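Local atomic coordinates of neural cell adhesion molecule 1 (Homo sapiens, PDB entry 2HAZ), a protein that probably mediates adhesion of neural cells and carries, in its first fibronectin type III repeat, a helix critical for N-glycan polysialylation. Residues Pro7-Asp13 with Gln25-Ala31; Ile37-Ala42 with Ser54-Ala59; Pro75-Val81 with Ala97-Gln103. All coordinates share one frame; numbering follows the deposited sequence.

Contact 1 of 3, residues Pro7-Asp13 with Gln25-Ala31. With NA (sodium ion), chain B.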
loop_
_atom_site.group_PDB
_atom_site.type_symbol
_atom_site.label_atom_id
_atom_site.label_comp_id
_atom_site.label_asym_id
_atom_site.label_seq_id
_atom_site.Cartn_x
_atom_site.Cartn_y
_atom_site.Cartn_z
ATOM N N PRO A 7 2.168 -9.539 10.287
ATOM C CA PRO A 7 1.040 -9.896 9.406
ATOM C C PRO A 7 1.423 -10.523 8.062
ATOM O O PRO A 7 2.547 -10.335 7.564
ATOM C CB PRO A 7 0.348 -8.551 9.161
ATOM C CG PRO A 7 0.800 -7.668 10.278
ATOM C CD PRO A 7 2.214 -8.083 10.522
ATOM N N SER A 8 0.487 -11.251 7.465
ATOM C CA SER A 8 0.686 -11.725 6.100
ATOM C C SER A 8 0.414 -10.541 5.171
ATOM O O SER A 8 0.077 -9.445 5.645
ATOM C CB SER A 8 -0.236 -12.906 5.764
ATOM O OG SER A 8 -1.592 -12.502 5.740
ATOM N N SER A 9 0.542 -10.754 3.864
ATOM C CA SER A 9 0.516 -9.620 2.930
ATOM C C SER A 9 -0.895 -9.139 2.654
ATOM O O SER A 9 -1.819 -9.961 2.568
ATOM C CB SER A 9 1.227 -9.958 1.625
ATOM O OG SER A 9 0.624 -11.063 0.994
ATOM N N PRO A 10 -1.069 -7.808 2.528
ATOM C CA PRO A 10 -2.317 -7.277 1.986
ATOM C C PRO A 10 -2.392 -7.643 0.506
ATOM O O PRO A 10 -1.381 -8.053 -0.071
ATOM C CB PRO A 10 -2.175 -5.759 2.176
ATOM C CG PRO A 10 -1.038 -5.578 3.116
ATOM C CD PRO A 10 -0.131 -6.724 2.878
ATOM N N SER A 11 -3.578 -7.528 -0.085
ATOM C CA SER A 11 -3.750 -7.735 -1.527
ATOM C C SER A 11 -4.216 -6.434 -2.139
ATOM O O SER A 11 -5.142 -5.834 -1.622
ATOM C CB SER A 11 -4.827 -8.799 -1.805
ATOM O OG SER A 11 -4.320 -10.106 -1.676
ATOM N N ILE A 12 -3.593 -6.017 -3.242
ATOM C CA ILE A 12 -4.080 -4.870 -4.023
ATOM C C ILE A 12 -5.074 -5.340 -5.098
ATOM O O ILE A 12 -4.745 -6.151 -5.966
ATOM C CB ILE A 12 -2.923 -4.026 -4.644
ATOM C CG1 ILE A 12 -2.023 -3.414 -3.550
ATOM C CG2 ILE A 12 -3.482 -2.917 -5.539
ATOM C CD1 ILE A 12 -0.732 -2.732 -4.063
ATOM N N ASP A 13 -6.300 -4.839 -5.017
ATOM C CA ASP A 13 -7.339 -5.177 -5.979
ATOM C C ASP A 13 -7.186 -4.380 -7.276
ATOM O O ASP A 13 -7.021 -4.963 -8.359
ATOM C CB ASP A 13 -8.726 -4.986 -5.361
ATOM C CG ASP A 13 -9.111 -6.132 -4.418
ATOM O OD1 ASP A 13 -8.256 -6.998 -4.120
ATOM O OD2 ASP A 13 -10.278 -6.183 -3.978
ATOM N N GLN A 25 -6.922 0.360 -3.976
ATOM C CA GLN A 25 -7.897 -0.545 -3.369
ATOM C C GLN A 25 -7.236 -1.830 -2.947
ATOM O O GLN A 25 -6.601 -2.506 -3.768
ATOM C CB GLN A 25 -8.988 -0.910 -4.361
ATOM C CG GLN A 25 -10.038 0.134 -4.544
ATOM C CD GLN A 25 -11.206 -0.416 -5.322
ATOM O OE1 GLN A 25 -11.608 -1.583 -5.142
ATOM N NE2 GLN A 25 -11.772 0.417 -6.194
ATOM N N PHE A 26 -7.444 -2.211 -1.690
ATOM C CA PHE A 26 -6.724 -3.342 -1.117
ATOM C C PHE A 26 -7.585 -4.184 -0.161
ATOM O O PHE A 26 -8.593 -3.695 0.373
ATOM C CB PHE A 26 -5.465 -2.849 -0.384
ATOM C CG PHE A 26 -5.741 -2.279 0.991
ATOM C CD1 PHE A 26 -5.570 -3.061 2.142
ATOM C CD2 PHE A 26 -6.179 -0.977 1.139
ATOM C CE1 PHE A 26 -5.831 -2.531 3.402
ATOM C CE2 PHE A 26 -6.426 -0.448 2.394
ATOM C CZ PHE A 26 -6.264 -1.230 3.523
ATOM N N ASP A 27 -7.144 -5.432 0.046
ATOM C CA ASP A 27 -7.704 -6.354 1.052
ATOM C C ASP A 27 -6.785 -6.430 2.245
ATOM O O ASP A 27 -5.568 -6.497 2.080
ATOM C CB ASP A 27 -7.746 -7.787 0.530
ATOM C CG ASP A 27 -8.567 -7.938 -0.683
ATOM O OD1 ASP A 27 -9.613 -7.261 -0.780
ATOM O OD2 ASP A 27 -8.168 -8.749 -1.554
ATOM N N GLU A 28 -7.373 -6.466 3.436
ATOM C CA GLU A 28 -6.632 -6.759 4.665
ATOM C C GLU A 28 -5.885 -8.096 4.566
ATOM O O GLU A 28 -6.314 -8.987 3.823
ATOM C CB GLU A 28 -7.591 -6.800 5.856
ATOM C CG GLU A 28 -8.247 -5.473 6.193
ATOM C CD GLU A 28 -9.506 -5.203 5.366
ATOM O OE1 GLU A 28 -9.828 -5.999 4.454
ATOM O OE2 GLU A 28 -10.189 -4.191 5.635
ATOM N N PRO A 29 -4.762 -8.236 5.311
ATOM C CA PRO A 29 -4.053 -9.516 5.431
ATOM C C PRO A 29 -4.985 -10.666 5.854
ATOM O O PRO A 29 -5.922 -10.440 6.617
ATOM C CB PRO A 29 -3.036 -9.237 6.553
ATOM C CG PRO A 29 -2.743 -7.782 6.430
ATOM C CD PRO A 29 -4.076 -7.162 6.066
ATOM N N GLU A 30 -4.749 -11.875 5.346
ATOM C CA GLU A 30 -5.520 -13.040 5.798
ATOM C C GLU A 30 -5.229 -13.287 7.277
ATOM O O GLU A 30 -6.133 -13.567 8.072
ATOM C CB GLU A 30 -5.182 -14.285 4.975
ATOM C CG GLU A 30 -5.648 -14.230 3.532
ATOM C CD GLU A 30 -7.127 -14.553 3.365
ATOM O OE1 GLU A 30 -7.864 -13.677 2.862
ATOM O OE2 GLU A 30 -7.548 -15.684 3.722
ATOM N N ALA A 31 -3.955 -13.159 7.639
ATOM C CA ALA A 31 -3.525 -13.322 9.018
ATOM C C ALA A 31 -2.921 -12.035 9.560
ATOM O O ALA A 31 -2.044 -11.431 8.939
ATOM C CB ALA A 31 -2.530 -14.463 9.133
HETATM NA NA NA B . -10.138 -8.264 -2.807
HETATM O O HOH W 1 -2.941 -12.284 3.423
HETATM O O HOH W 2 -4.748 -10.664 1.187
#
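Ser11 and Ile12 pair with Asp27 and Phe26 where strands 11-13 and 25-27 run antiparallel, at 140° and with axes 4.3 Å apart at closest approach. Ser11 and Asp27 form the hydrogen-bonded pair, in which the bond from Asp27 N to Ser11 O is short, 2.6 Å; Ile12 and Phe26 make the adjoining non-hydrogen-bonded pair, and Asp13 N bonds to Gln25 O beyond it. Beside the paired strands, the carboxylates of Asp13 and Asp27 clamp a sodium ion, each through both oxygens. Asp27 OD1 lies 2.3 Å from the sodium, Asp13 OD1 2.6 Å. The two carboxylates cross with their planes 79° apart, and Asp13 OD1 approaches Asp27 OD2 to 3.1 Å, a closeness between like charges that the metal probably compensates. These strands are the first hairpin of the fibronectin type III β-sandwich, and Ile12 and Phe26 are on the face turned from Ser11 and Asp27: the Phe26 ring meets Tyr40 edge-to-face and touches Leu83 of the other sheet, while Ile12 reaches Ser95 and Ser98. Beyond Ser11 and Asp27 the regular pairing stops, probably in part because Pro29 has no N-H to give to Ser9 O. Pro29 rests against Pro7 and Pro10, with its CG 4.2 Å from Pro7 CB, and its CB presses on Ser8 O. Ser8 then grips Ala31 twice: Ser8 N bonds to Ala31 O at 2.9 Å, and Ser8 OG accepts a nearly straight bond from Ala31 N at 3.1 Å. With OG held between the serine's own N and carbonyl carbon (chi1 67°), the hydroxyl meets the N-H of Ala31. One water bonds to Ser8 OG, Ser9 O and Glu30 N.

Contact 2 of 3, residues Ile37-Ala42 with Ser54-Ala59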
loop_
_atom_site.group_PDB
_atom_site.type_symbol
_atom_site.label_atom_id
_atom_site.label_comp_id
_atom_site.label_asym_id
_atom_site.label_seq_id
_atom_site.Cartn_x
_atom_site.Cartn_y
_atom_site.Cartn_z
ATOM N N ILE A 37 -3.511 -5.421 13.355
ATOM C CA ILE A 37 -2.918 -4.423 12.444
ATOM C C ILE A 37 -3.043 -2.998 12.981
ATOM O O ILE A 37 -4.134 -2.554 13.359
ATOM C CB ILE A 37 -3.539 -4.490 11.023
ATOM C CG1 ILE A 37 -3.621 -5.937 10.521
ATOM C CG2 ILE A 37 -2.787 -3.563 10.063
ATOM C CD1 ILE A 37 -2.345 -6.719 10.596
ATOM N N LEU A 38 -1.930 -2.276 12.983
ATOM C CA LEU A 38 -1.850 -0.932 13.555
ATOM C C LEU A 38 -1.815 0.183 12.505
ATOM O O LEU A 38 -2.411 1.246 12.679
ATOM C CB LEU A 38 -0.604 -0.807 14.427
ATOM C CG LEU A 38 -0.320 -1.740 15.606
ATOM C CD1 LEU A 38 1.001 -1.350 16.244
ATOM C CD2 LEU A 38 -1.443 -1.655 16.602
ATOM N N LYS A 39 -1.060 -0.060 11.438
ATOM C CA LYS A 39 -0.884 0.899 10.353
ATOM C C LYS A 39 -0.661 0.129 9.075
ATOM O O LYS A 39 -0.322 -1.060 9.105
ATOM C CB LYS A 39 0.351 1.779 10.592
ATOM C CG LYS A 39 0.234 2.793 11.708
ATOM C CD LYS A 39 1.407 3.763 11.657
ATOM C CE LYS A 39 1.421 4.744 12.837
ATOM N NZ LYS A 39 0.104 5.396 13.097
ATOM N N TYR A 40 -0.839 0.821 7.952
ATOM C CA TYR A 40 -0.351 0.337 6.665
ATOM C C TYR A 40 0.772 1.204 6.132
ATOM O O TYR A 40 0.814 2.416 6.359
ATOM C CB TYR A 40 -1.479 0.228 5.634
ATOM C CG TYR A 40 -2.446 -0.896 5.935
ATOM C CD1 TYR A 40 -2.230 -2.184 5.451
ATOM C CD2 TYR A 40 -3.578 -0.661 6.707
ATOM C CE1 TYR A 40 -3.127 -3.225 5.746
ATOM C CE2 TYR A 40 -4.481 -1.690 7.004
ATOM C CZ TYR A 40 -4.248 -2.958 6.516
ATOM O OH TYR A 40 -5.137 -3.956 6.810
ATOM N N LYS A 41 1.685 0.580 5.407
ATOM C CA LYS A 41 2.710 1.331 4.698
ATOM C C LYS A 41 2.530 1.110 3.201
ATOM O O LYS A 41 2.520 -0.026 2.729
ATOM C CB LYS A 41 4.104 0.890 5.148
ATOM C CG LYS A 41 5.248 1.746 4.603
ATOM C CD LYS A 41 6.568 1.090 4.980
ATOM C CE LYS A 41 7.755 1.954 4.717
ATOM N NZ LYS A 41 8.994 1.174 5.079
ATOM N N ALA A 42 2.361 2.204 2.466
ATOM C CA ALA A 42 2.440 2.158 1.012
ATOM C C ALA A 42 3.816 2.606 0.559
ATOM O O ALA A 42 4.321 3.620 1.028
ATOM C CB ALA A 42 1.382 3.054 0.373
ATOM N N SER A 54 7.455 6.416 0.293
ATOM C CA SER A 54 6.634 5.698 1.250
ATOM C C SER A 54 5.895 6.619 2.195
ATOM O O SER A 54 6.341 7.747 2.478
ATOM C CB SER A 54 7.459 4.638 2.006
ATOM O OG SER A 54 8.278 5.200 3.027
ATOM N N LYS A 55 4.755 6.122 2.650
ATOM C CA LYS A 55 3.880 6.831 3.571
ATOM C C LYS A 55 3.092 5.858 4.468
ATOM O O LYS A 55 2.671 4.798 4.031
ATOM C CB LYS A 55 2.898 7.722 2.808
ATOM C CG LYS A 55 2.076 8.606 3.714
ATOM C CD LYS A 55 1.167 9.575 2.974
ATOM C CE LYS A 55 0.739 10.685 3.938
ATOM N NZ LYS A 55 -0.515 11.336 3.395
ATOM N N TRP A 56 2.898 6.262 5.721
ATOM C CA TRP A 56 2.093 5.511 6.689
ATOM C C TRP A 56 0.627 5.921 6.658
ATOM O O TRP A 56 0.302 7.088 6.411
ATOM C CB TRP A 56 2.647 5.737 8.113
ATOM C CG TRP A 56 4.027 5.184 8.322
ATOM C CD1 TRP A 56 5.183 5.892 8.378
ATOM C CD2 TRP A 56 4.379 3.813 8.506
ATOM N NE1 TRP A 56 6.256 5.046 8.594
ATOM C CE2 TRP A 56 5.790 3.761 8.669
ATOM C CE3 TRP A 56 3.643 2.615 8.547
ATOM C CZ2 TRP A 56 6.479 2.557 8.887
ATOM C CZ3 TRP A 56 4.338 1.404 8.772
ATOM C CH2 TRP A 56 5.740 1.396 8.928
ATOM N N TYR A 57 -0.247 4.945 6.919
ATOM C CA TYR A 57 -1.706 5.136 6.966
ATOM C C TYR A 57 -2.284 4.396 8.156
ATOM O O TYR A 57 -1.908 3.258 8.439
ATOM C CB TYR A 57 -2.370 4.612 5.688
ATOM C CG TYR A 57 -1.848 5.257 4.441
ATOM C CD1 TYR A 57 -2.483 6.373 3.896
ATOM C CD2 TYR A 57 -0.706 4.752 3.799
ATOM C CE1 TYR A 57 -1.995 6.976 2.741
ATOM C CE2 TYR A 57 -0.206 5.355 2.656
ATOM C CZ TYR A 57 -0.852 6.465 2.133
ATOM O OH TYR A 57 -0.379 7.078 1.000
ATOM N N ASP A 58 -3.213 5.055 8.843
ATOM C CA ASP A 58 -3.956 4.433 9.948
ATOM C C ASP A 58 -4.747 3.229 9.467
ATOM O O ASP A 58 -5.417 3.297 8.432
ATOM C CB ASP A 58 -4.936 5.421 10.554
ATOM C CG ASP A 58 -4.282 6.692 11.005
ATOM O OD1 ASP A 58 -3.196 6.642 11.642
ATOM O OD2 ASP A 58 -4.878 7.762 10.730
ATOM N N ALA A 59 -4.692 2.146 10.240
ATOM C CA ALA A 59 -5.357 0.904 9.877
ATOM C C ALA A 59 -6.882 1.044 9.853
ATOM O O ALA A 59 -7.550 0.479 8.980
ATOM C CB ALA A 59 -4.928 -0.230 10.809
HETATM O O HOH W 3 -0.336 6.874 10.020
#
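Ala42 CB packs against the Tyr57 ring, 3.6 Å from CE2, on the face they share with Tyr40. Ala59 CA lies at the edge of the Tyr40 ring, and Ala59 CB meets Ile37 CG2 at 4.0 Å. Tyr57 also reaches Val68 and Ile70 of the opposite sheet, where its hydroxyl bonds to Thr69 O. Paired backbone bonds join Tyr40 with Tyr57, at 2.7 Å from Tyr40 N to Tyr57 O, and Ala42 with Lys55. On the reverse face, which carries Lys41 and Trp56, the aliphatic chain of Lys41 lies over the indole: CB stands 4.1 Å from the centroid of the six-membered ring, a CH-pi contact. With CG anti to its own N (chi1 -172°), the extended chain carries CD past the ring and CE beside Ser54. Lys39 CB and CD approach Trp56 CE3, and Lys39 NZ forms a long salt bridge with Asp58 OD1 at 3.8 Å, beside a water weakly held by the lysine. Toward strand 78-87, Leu38 and Lys39 both face Leu86 in a classic beta bulge. The hairpin belongs to the four-stranded sheet of the fibronectin type III sandwich, and strand 53-58 leads directly into helix 59-65.

Contact 3 of 3, residues Pro75-Val81 with Ala97-Gln103; sequences PETTYAV and ASEFKTQ
Tyr79 and Phe100 form a hydrogen-bonded antiparallel pair at the middle of the backbone pairing, with Tyr79 N 2.7 Å from Phe100 O. Val81 and Ser98 form the next such pair, while Thr78 faces Lys101 and Ala80 faces Glu99 in non-hydrogen-bonded pairs. Thr102 N bonds to Thr77 O, 3.0 Å away and above the carbonyl plane. The apolar contacts gather round Phe100. Tyr79 CB sits over one face of its ring, 4.0 Å from the centroid, and Val81 CG1 comes to the ring edge at 3.7 Å from CE2. The Phe100 side chain, with CG between its N and carbonyl carbon (chi1 64°), leans back under Tyr79; the two rings are nearly parallel, at 18°, yet so far slid that they barely overlap. Both belong to the hairpin of strands 78-87 and 90-101 in the fibronectin type III sandwich, and Phe100 also packs on Val15 and Pro17 of the other sheet. Tyr79 OH bonds to Lys74 N, as in the tyrosine corner of Greek-key β-sandwiches. Polar side-chain bonds cluster where strand 78-87 starts and strand 90-101 ends. Thr102 OG1 accepts from Thr77 N at 2.9 Å and is also bonded to Lys74 O. Thr77 OG1 donates to Pro75 O. A water links Glu76 O to Lys101 NZ, and the aliphatic part of Lys101 crosses Thr78 at a slant, its CG 3.6 Å from Thr78 OG1.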
loop_
_atom_site.group_PDB
_atom_site.type_symbol
_atom_site.label_atom_id
_atom_site.label_comp_id
_atom_site.label_asym_id
_atom_site.label_seq_id
_atom_site.Cartn_x
_atom_site.Cartn_y
_atom_site.Cartn_z
ATOM N N PRO A 75 2.196 13.489 -13.474
ATOM C CA PRO A 75 1.244 13.081 -14.501
ATOM C C PRO A 75 1.892 12.198 -15.565
ATOM O O PRO A 75 3.117 12.189 -15.708
ATOM C CB PRO A 75 0.770 14.410 -15.099
ATOM C CG PRO A 75 1.074 15.416 -14.067
ATOM C CD PRO A 75 2.322 14.955 -13.400
ATOM N N GLU A 76 1.060 11.417 -16.251
ATOM C CA GLU A 76 1.467 10.579 -17.385
ATOM C C GLU A 76 2.652 9.653 -17.107
ATOM O O GLU A 76 3.463 9.410 -17.996
ATOM C CB GLU A 76 1.799 11.453 -18.608
ATOM C CG GLU A 76 0.608 11.933 -19.367
ATOM C CD GLU A 76 0.984 12.862 -20.505
ATOM O OE1 GLU A 76 0.919 12.421 -21.665
ATOM O OE2 GLU A 76 1.354 14.025 -20.243
ATOM N N THR A 77 2.746 9.130 -15.890
ATOM C CA THR A 77 3.896 8.328 -15.495
ATOM C C THR A 77 3.451 6.974 -14.926
ATOM O O THR A 77 2.520 6.921 -14.127
ATOM C CB THR A 77 4.776 9.108 -14.467
ATOM O OG1 THR A 77 5.275 10.315 -15.070
ATOM C CG2 THR A 77 5.971 8.288 -14.027
ATOM N N THR A 78 4.122 5.891 -15.331
ATOM C CA THR A 78 3.812 4.545 -14.823
ATOM C C THR A 78 4.544 4.281 -13.503
ATOM O O THR A 78 5.770 4.467 -13.424
ATOM C CB THR A 78 4.182 3.465 -15.852
ATOM O OG1 THR A 78 3.666 3.852 -17.139
ATOM C CG2 THR A 78 3.623 2.080 -15.447
ATOM N N TYR A 79 3.789 3.834 -12.491
ATOM C CA TYR A 79 4.331 3.531 -11.150
ATOM C C TYR A 79 4.077 2.068 -10.755
ATOM O O TYR A 79 3.115 1.454 -11.217
ATOM C CB TYR A 79 3.704 4.425 -10.053
ATOM C CG TYR A 79 4.092 5.880 -10.112
ATOM C CD1 TYR A 79 5.112 6.378 -9.304
ATOM C CD2 TYR A 79 3.445 6.757 -10.993
ATOM C CE1 TYR A 79 5.492 7.705 -9.375
ATOM C CE2 TYR A 79 3.808 8.083 -11.062
ATOM C CZ TYR A 79 4.833 8.552 -10.252
ATOM O OH TYR A 79 5.191 9.869 -10.305
ATOM N N ALA A 80 4.928 1.544 -9.876
ATOM C CA ALA A 80 4.654 0.315 -9.099
ATOM C C ALA A 80 4.322 0.730 -7.683
ATOM O O ALA A 80 4.995 1.614 -7.139
ATOM C CB ALA A 80 5.889 -0.619 -9.093
ATOM N N VAL A 81 3.294 0.094 -7.107
ATOM C CA VAL A 81 2.929 0.275 -5.695
ATOM C C VAL A 81 2.771 -1.087 -5.002
ATOM O O VAL A 81 2.376 -2.079 -5.616
ATOM C CB VAL A 81 1.666 1.162 -5.529
ATOM C CG1 VAL A 81 0.427 0.528 -6.126
ATOM C CG2 VAL A 81 1.428 1.547 -4.066
ATOM N N ALA A 97 3.548 -6.353 -6.145
ATOM C CA ALA A 97 3.439 -4.996 -6.705
ATOM C C ALA A 97 2.326 -4.876 -7.754
ATOM O O ALA A 97 2.088 -5.810 -8.528
ATOM C CB ALA A 97 4.761 -4.541 -7.268
ATOM N N SER A 98 1.636 -3.739 -7.756
ATOM C CA SER A 98 0.631 -3.437 -8.775
ATOM C C SER A 98 1.083 -2.222 -9.563
ATOM O O SER A 98 1.507 -1.226 -8.981
ATOM C CB SER A 98 -0.718 -3.136 -8.130
ATOM O OG SER A 98 -1.704 -2.843 -9.120
ATOM N N GLU A 99 0.987 -2.300 -10.885
ATOM C CA GLU A 99 1.487 -1.231 -11.723
ATOM C C GLU A 99 0.299 -0.416 -12.255
ATOM O O GLU A 99 -0.716 -0.986 -12.664
ATOM C CB GLU A 99 2.353 -1.811 -12.854
ATOM C CG GLU A 99 3.794 -2.251 -12.452
ATOM C CD GLU A 99 3.915 -3.685 -11.851
ATOM O OE1 GLU A 99 3.661 -4.694 -12.563
ATOM O OE2 GLU A 99 4.312 -3.812 -10.666
ATOM N N PHE A 100 0.412 0.910 -12.212
ATOM C CA PHE A 100 -0.597 1.798 -12.788
ATOM C C PHE A 100 0.076 2.990 -13.492
ATOM O O PHE A 100 1.296 3.183 -13.374
ATOM C CB PHE A 100 -1.559 2.304 -11.708
ATOM C CG PHE A 100 -0.892 3.164 -10.664
ATOM C CD1 PHE A 100 -0.860 4.558 -10.794
ATOM C CD2 PHE A 100 -0.282 2.581 -9.549
ATOM C CE1 PHE A 100 -0.217 5.350 -9.821
ATOM C CE2 PHE A 100 0.348 3.354 -8.586
ATOM C CZ PHE A 100 0.393 4.737 -8.724
ATOM N N LYS A 101 -0.727 3.787 -14.200
ATOM C CA LYS A 101 -0.238 5.001 -14.874
ATOM C C LYS A 101 -1.113 6.206 -14.530
ATOM O O LYS A 101 -2.346 6.144 -14.611
ATOM C CB LYS A 101 -0.188 4.794 -16.399
ATOM C CG LYS A 101 0.701 5.817 -17.125
ATOM C CD LYS A 101 0.750 5.513 -18.632
ATOM C CE LYS A 101 1.873 6.304 -19.277
ATOM N NZ LYS A 101 1.759 6.385 -20.760
ATOM N N THR A 102 -0.472 7.304 -14.138
ATOM C CA THR A 102 -1.209 8.526 -13.852
ATOM C C THR A 102 -1.703 9.098 -15.176
ATOM O O THR A 102 -1.026 8.990 -16.201
ATOM C CB THR A 102 -0.346 9.573 -13.077
ATOM O OG1 THR A 102 0.954 9.684 -13.676
ATOM C CG2 THR A 102 -0.174 9.171 -11.602
ATOM N N GLN A 103 -2.899 9.673 -15.148
ATOM C CA GLN A 103 -3.492 10.324 -16.306
ATOM C C GLN A 103 -2.738 11.586 -16.726
ATOM O O GLN A 103 -2.063 12.210 -15.905
ATOM C CB GLN A 103 -4.951 10.683 -16.011
ATOM C CG GLN A 103 -5.799 9.471 -15.665
ATOM C CD GLN A 103 -7.273 9.814 -15.631
ATOM O OE1 GLN A 103 -7.823 10.323 -16.615
ATOM N NE2 GLN A 103 -7.924 9.542 -14.503
HETATM O O HOH W 4 3.439 8.679 -20.669
#

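The three contacts follow one another along the chain, each closing before the next opens, and each joins the strands of one β-hairpin. Contact 1 belongs to the three-stranded sheet, whereas contacts 2 and 3 share the four-stranded sheet, in which strands 39-46 and 78-87 are neighbours. The centres of contacts 1 and 2 lie about 12 Å apart, and the two touch across the sandwich, with Pro29 and Glu28 against Tyr40 and Pro7 against Ile37. Contact 3 is centred about 20 Å from each of the others; Ile12 CD1 of contact 1 nevertheless reaches Val81 O. Contacts 2 and 3 do not touch and lie on opposite sides of the chain's centre. All six segments lie in one fibronectin type III repeat.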